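Local coordinates for Glyoxalase/bleomycin resistance protein/dioxygenase (Sphaerobacter thermophilus, PDB 4HC5) that belongs to the glyoxalase/bleomycin resistance/dioxygenase superfamily and is perhaps a dioxygenase, its substrate not established, at residues 50-55 and 63-68. Residues are numbered along the deposited sequence; the frame is centred on the assembly and turned at random.
Sequences RFVTVV and VALGLP
The ring of F51 meets A64 obliquely, its CE1 lying 4.0 Å from A64 CB, while the ring of F41 from strand 38-46 packs edge-to-face with it. With CG anti to the backbone N (chi1 -174°), the ring reaches back over the neighbouring strand and rests against the small methyl of A64. T53 shares this face: its CG2 is 4.0 Å from A64 CB, and its hydroxyl takes hydrogen bonds with Q62 and the backbone N of F41. On the other face V52, V54, V63 and L65 meet through aliphatic side chains. CD1 of L65 is 4.1 Å from both V52 CG1 and V54 CG1, and the L65 side chain crosses that of V54 at about a right angle. Branched valines suit the extended backbone; V52 and V54 pack against L28 of helix 24-34, L65 and V63 against I19, and V63 also against V14 of the second subunit. The antiparallel hairpin is joined by three bonds: L65 N to V52 O (2.9 Å), V54 N to V63 O (2.9 Å) and V63 N to V54 O (2.8 Å). In this βαβββ module, characteristic of the vicinal oxygen chelate fold, the chemistry implies backbone pairing between buried side chains, with Q24 NE2 bonding the carbonyls of R50 and L65.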
loop_
_atom_site.group_PDB
_atom_site.type_symbol
_atom_site.label_atom_id
_atom_site.label_comp_id
_atom_site.label_asym_id
_atom_site.label_seq_id
_atom_site.Cartn_x
_atom_site.Cartn_y
_atom_site.Cartn_z
ATOM N N ARG A 50 -4.522 18.071 3.352
ATOM C CA ARG A 50 -5.428 17.518 4.339
ATOM C C ARG A 50 -5.149 16.025 4.259
ATOM O O ARG A 50 -5.483 15.352 3.319
ATOM C CB ARG A 50 -6.904 17.832 3.994
ATOM C CG ARG A 50 -7.874 17.266 5.008
ATOM C CD ARG A 50 -9.289 17.410 4.485
ATOM N NE ARG A 50 -10.265 16.713 5.323
ATOM C CZ ARG A 50 -11.522 16.471 4.992
ATOM N NH1 ARG A 50 -12.045 16.894 3.840
ATOM N NH2 ARG A 50 -12.259 15.810 5.857
ATOM N N PHE A 51 -4.412 15.553 5.239
ATOM C CA PHE A 51 -3.986 14.180 5.317
ATOM C C PHE A 51 -5.130 13.357 5.925
ATOM O O PHE A 51 -5.502 13.543 7.064
ATOM C CB PHE A 51 -2.677 13.968 6.086
ATOM C CG PHE A 51 -2.182 12.583 6.034
ATOM C CD1 PHE A 51 -1.705 12.031 4.845
ATOM C CD2 PHE A 51 -2.164 11.802 7.171
ATOM C CE1 PHE A 51 -1.227 10.743 4.782
ATOM C CE2 PHE A 51 -1.705 10.507 7.145
ATOM C CZ PHE A 51 -1.188 9.954 5.932
ATOM N N VAL A 52 -5.687 12.440 5.067
ATOM C CA VAL A 52 -6.883 11.664 5.420
ATOM C C VAL A 52 -6.540 10.211 5.195
ATOM O O VAL A 52 -6.055 9.802 4.125
ATOM C CB VAL A 52 -8.128 12.059 4.572
ATOM C CG1 VAL A 52 -9.313 11.122 4.862
ATOM C CG2 VAL A 52 -8.493 13.551 4.737
ATOM N N THR A 53 -6.818 9.396 6.225
ATOM C CA THR A 53 -6.679 7.963 6.079
ATOM C C THR A 53 -7.889 7.195 6.655
ATOM O O THR A 53 -8.617 7.672 7.521
ATOM C CB THR A 53 -5.413 7.352 6.746
ATOM O OG1 THR A 53 -5.580 7.376 8.159
ATOM C CG2 THR A 53 -4.096 8.064 6.384
ATOM N N VAL A 54 -8.047 5.971 6.132
ATOM C CA VAL A 54 -9.081 5.054 6.543
ATOM C C VAL A 54 -8.443 3.653 6.755
ATOM O O VAL A 54 -7.408 3.325 6.216
ATOM C CB VAL A 54 -10.234 4.942 5.494
ATOM C CG1 VAL A 54 -11.071 6.219 5.482
ATOM C CG2 VAL A 54 -9.695 4.615 4.093
ATOM N N VAL A 55 -9.094 2.857 7.618
ATOM C CA VAL A 55 -8.541 1.539 7.940
ATOM C C VAL A 55 -9.683 0.513 8.060
ATOM O O VAL A 55 -10.715 0.823 8.588
ATOM C CB VAL A 55 -7.718 1.565 9.273
ATOM C CG1 VAL A 55 -8.601 1.752 10.519
ATOM C CG2 VAL A 55 -6.827 0.348 9.434
ATOM N N VAL A 63 -5.129 3.138 4.558
ATOM C CA VAL A 63 -5.099 3.641 3.180
ATOM C C VAL A 63 -5.323 5.169 3.251
ATOM O O VAL A 63 -6.313 5.643 3.838
ATOM C CB VAL A 63 -6.213 2.982 2.341
ATOM C CG1 VAL A 63 -6.298 3.599 0.915
ATOM C CG2 VAL A 63 -6.025 1.444 2.319
ATOM N N ALA A 64 -4.349 5.915 2.693
ATOM C CA ALA A 64 -4.427 7.357 2.601
ATOM C C ALA A 64 -5.256 7.695 1.297
ATOM O O ALA A 64 -5.079 7.081 0.234
ATOM C CB ALA A 64 -3.029 7.972 2.529
ATOM N N LEU A 65 -6.148 8.658 1.508
ATOM C CA LEU A 65 -7.012 9.146 0.405
ATOM C C LEU A 65 -6.411 10.445 -0.085
ATOM O O LEU A 65 -6.716 11.512 0.405
ATOM C CB LEU A 65 -8.422 9.351 0.964
ATOM C CG LEU A 65 -9.105 8.064 1.558
ATOM C CD1 LEU A 65 -10.511 8.382 2.047
ATOM C CD2 LEU A 65 -9.068 6.894 0.545
ATOM N N GLY A 66 -5.485 10.300 -1.035
ATOM C CA GLY A 66 -4.707 11.407 -1.573
ATOM C C GLY A 66 -5.415 12.101 -2.757
ATOM O O GLY A 66 -6.351 11.565 -3.332
ATOM N N LEU A 67 -4.936 13.288 -3.085
ATOM C CA LEU A 67 -5.426 14.052 -4.239
ATOM C C LEU A 67 -4.348 14.184 -5.293
ATOM O O LEU A 67 -3.150 14.243 -4.904
ATOM C CB LEU A 67 -5.886 15.460 -3.846
ATOM C CG LEU A 67 -7.163 15.555 -2.983
ATOM C CD1 LEU A 67 -7.296 16.952 -2.391
ATOM C CD2 LEU A 67 -8.409 15.126 -3.761
ATOM N N PRO A 68 -4.710 14.356 -6.578
ATOM C CA PRO A 68 -3.694 14.625 -7.541
ATOM C C PRO A 68 -2.785 15.783 -7.170
ATOM O O PRO A 68 -1.568 15.805 -7.452
ATOM C CB PRO A 68 -4.484 14.880 -8.806
ATOM C CG PRO A 68 -5.717 14.078 -8.635
ATOM C CD PRO A 68 -6.022 14.146 -7.176
#